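Putative TetR-family transcriptional regulator (Bordetella parapertussis 12822, PDB 3CCY) probably binds cis-regulatory DNA as a TetR-family transcription factor, most likely acting as a repressor. Local coordinates at residues I20-A25 / A41-C46. Sequence-based numbering, arbitrary orientation.
Sequences IERAAA and ARACEC
Arg22 reaches from helix 15-29 to Ala43 in segment 41-46 and gives its NE-H to the backbone carbonyl there, with Arg22 NE 2.9 Å from Ala43 O. The bond is bent, 132° at the hydrogen: NE sits above the carbonyl plane rather than within it, and the oxygen in turn lies tilted from the guanidinium plane. The aliphatic part of the arginine does the packing. Its CG meets the methyl CB of Ala43 at 3.7 Å, while CB of Arg22 lies 4.0 Å from SG of Cys44. The side chain is bent at its second and third torsions, which lets CG touch the methyl group while NE reaches the carbonyl oxygen. Farther out, the edge of the guanidinium passes Cys44, and Arg22 NH2 lies 3.7 Å from Cys44 CA. Helix 37-43 opens the predicted helix-turn-helix, and the contact joins helix 15-29 of this TetR-type DNA-binding domain to the last residues of helix 37-43 and the turn after it. In that turn Glu45 has positive phi and psi (40°/63°), and its N makes a weak bond to Arg42 O. The carboxylate of Glu45 stays well out of the guanidinium plane, OE1 4.2 Å from Arg22 NH2; the opposite charges may attract weakly, but no N-H points at the oxygen. Elsewhere around helix 15-29, Ile20 and Ala23 pack on helix 58-81, and Ala24 meets Asp107 and Arg108 of helix 87-115.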
ATOM      1  N   ILE A  20       8.740  15.424 -17.281  1.00 44.50           N
ATOM      2  CA  ILE A  20       8.749  14.723 -16.001  1.00 43.84           C
ATOM      3  C   ILE A  20       7.438  14.926 -15.236  1.00 43.65           C
ATOM      4  O   ILE A  20       6.855  13.961 -14.745  1.00 42.85           O
ATOM      5  CB  ILE A  20       9.966  15.154 -15.122  1.00 43.72           C
ATOM      6  CG1 ILE A  20      11.285  14.685 -15.746  1.00 43.53           C
ATOM      7  CG2 ILE A  20       9.837  14.618 -13.696  1.00 43.87           C
ATOM      8  CD1 ILE A  20      11.546  13.186 -15.596  1.00 44.80           C
ATOM      9  N   GLU A  21       6.987  16.182 -15.156  1.00 43.40           N
ATOM     10  CA  GLU A  21       5.754  16.563 -14.459  1.00 43.33           C
ATOM     11  C   GLU A  21       4.536  15.881 -15.081  1.00 42.07           C
ATOM     12  O   GLU A  21       3.698  15.314 -14.373  1.00 41.72           O
ATOM     13  CB  GLU A  21       5.573  18.090 -14.509  1.00 43.52           C
ATOM     14  CG  GLU A  21       4.561  18.682 -13.501  1.00 44.98           C
ATOM     15  CD  GLU A  21       4.529  20.229 -13.510  1.00 45.70           C
ATOM     16  OE1 GLU A  21       4.122  20.818 -12.474  1.00 49.09           O
ATOM     17  OE2 GLU A  21       4.907  20.853 -14.539  1.00 46.38           O
ATOM     18  N   ARG A  22       4.457  15.931 -16.410  1.00 40.87           N
ATOM     19  CA  ARG A  22       3.302  15.416 -17.140  1.00 39.71           C
ATOM     20  C   ARG A  22       3.283  13.877 -17.171  1.00 38.48           C
ATOM     21  O   ARG A  22       2.216  13.264 -17.045  1.00 38.24           O
ATOM     22  CB  ARG A  22       3.231  16.033 -18.549  1.00 40.28           C
ATOM     23  CG  ARG A  22       1.869  16.631 -18.886  1.00 41.62           C
ATOM     24  CD  ARG A  22       1.779  18.126 -18.558  1.00 44.98           C
ATOM     25  NE  ARG A  22       1.883  18.956 -19.766  1.00 47.56           N
ATOM     26  CZ  ARG A  22       1.826  20.290 -19.793  1.00 47.76           C
ATOM     27  NH1 ARG A  22       1.666  20.988 -18.671  1.00 48.33           N
ATOM     28  NH2 ARG A  22       1.935  20.927 -20.949  1.00 46.20           N
ATOM     29  N   ALA A  23       4.464  13.269 -17.315  1.00 36.91           N
ATOM     30  CA  ALA A  23       4.635  11.812 -17.236  1.00 35.67           C
ATOM     31  C   ALA A  23       4.270  11.251 -15.863  1.00 35.10           C
ATOM     32  O   ALA A  23       3.588  10.222 -15.766  1.00 34.31           O
ATOM     33  CB  ALA A  23       6.061  11.432 -17.566  1.00 35.96           C
ATOM     34  N   ALA A  24       4.745  11.917 -14.814  1.00 33.98           N
ATOM     35  CA  ALA A  24       4.425  11.520 -13.440  1.00 33.98           C
ATOM     36  C   ALA A  24       2.915  11.428 -13.258  1.00 34.05           C
ATOM     37  O   ALA A  24       2.413  10.438 -12.731  1.00 34.30           O
ATOM     38  CB  ALA A  24       5.034  12.496 -12.451  1.00 33.27           C
ATOM     39  N   ALA A  25       2.189  12.441 -13.725  1.00 34.66           N
ATOM     40  CA  ALA A  25       0.731  12.427 -13.615  1.00 35.94           C
ATOM     41  C   ALA A  25       0.085  11.216 -14.314  1.00 36.56           C
ATOM     42  O   ALA A  25      -0.787  10.558 -13.749  1.00 37.08           O
ATOM     43  CB  ALA A  25       0.135  13.738 -14.112  1.00 35.70           C
ATOM     44  N   ALA A  41       4.214  12.754 -25.402  1.00 44.34           N
ATOM     45  CA  ALA A  41       4.522  13.746 -26.411  1.00 44.74           C
ATOM     46  C   ALA A  41       3.395  14.764 -26.541  1.00 45.14           C
ATOM     47  O   ALA A  41       3.641  15.991 -26.508  1.00 44.95           O
ATOM     48  CB  ALA A  41       4.846  13.046 -27.755  1.00 44.70           C
ATOM     49  N   ARG A  42       2.146  14.230 -26.614  1.00 45.80           N
ATOM     50  CA  ARG A  42       0.957  15.054 -26.809  1.00 46.74           C
ATOM     51  C   ARG A  42       0.356  15.624 -25.513  1.00 47.18           C
ATOM     52  O   ARG A  42      -0.523  16.485 -25.572  1.00 47.08           O
ATOM     53  CB  ARG A  42      -0.094  14.288 -27.612  1.00 46.66           C
ATOM     54  CG  ARG A  42       0.289  14.036 -29.089  1.00 47.54           C
ATOM     55  CD  ARG A  42      -0.543  12.907 -29.697  1.00 47.29           C
ATOM     56  NE  ARG A  42      -0.587  11.724 -28.825  1.00 49.72           N
ATOM     57  CZ  ARG A  42      -1.561  11.451 -27.952  1.00 49.57           C
ATOM     58  NH1 ARG A  42      -2.606  12.265 -27.824  1.00 49.65           N
ATOM     59  NH2 ARG A  42      -1.495  10.354 -27.205  1.00 49.68           N
ATOM     60  N   ALA A  43       0.827  15.163 -24.351  1.00 47.83           N
ATOM     61  CA  ALA A  43       0.422  15.782 -23.087  1.00 48.56           C
ATOM     62  C   ALA A  43       1.174  17.095 -22.868  1.00 49.21           C
ATOM     63  O   ALA A  43       0.651  18.021 -22.240  1.00 49.42           O
ATOM     64  CB  ALA A  43       0.631  14.838 -21.910  1.00 48.41           C
ATOM     65  N   CYS A  44       2.397  17.167 -23.392  1.00 49.85           N
ATOM     66  CA  CYS A  44       3.177  18.399 -23.377  1.00 50.82           C
ATOM     67  C   CYS A  44       2.850  19.197 -24.630  1.00 51.55           C
ATOM     68  O   CYS A  44       3.596  20.103 -25.021  1.00 51.28           O
ATOM     69  CB  CYS A  44       4.670  18.082 -23.320  1.00 50.68           C
ATOM     70  SG  CYS A  44       5.126  17.046 -21.908  1.00 52.41           S
ATOM     71  N   GLU A  45       1.715  18.844 -25.241  1.00 52.47           N
ATOM     72  CA  GLU A  45       1.279  19.380 -26.526  1.00 53.66           C
ATOM     73  C   GLU A  45       2.496  19.503 -27.435  1.00 54.07           C
ATOM     74  O   GLU A  45       2.885  20.606 -27.822  1.00 54.24           O
ATOM     75  CB  GLU A  45       0.550  20.723 -26.341  1.00 53.72           C
ATOM     76  CG  GLU A  45      -0.782  20.602 -25.585  1.00 54.46           C
ATOM     77  CD  GLU A  45      -1.158  21.860 -24.811  1.00 55.12           C
ATOM     78  OE1 GLU A  45      -1.285  21.778 -23.566  1.00 55.42           O
ATOM     79  OE2 GLU A  45      -1.324  22.926 -25.444  1.00 54.97           O
ATOM     80  N   CYS A  46       3.108  18.353 -27.736  1.00 54.85           N
ATOM     81  CA  CYS A  46       4.368  18.308 -28.492  1.00 55.08           C
ATOM     82  C   CYS A  46       4.498  17.094 -29.448  1.00 55.03           C
ATOM     83  O   CYS A  46       3.669  16.121 -29.411  1.00 55.19           O
ATOM     84  CB  CYS A  46       5.559  18.349 -27.516  1.00 55.28           C
ATOM     85  SG  CYS A  46       7.058  19.021 -28.264  1.00 55.70           S
TER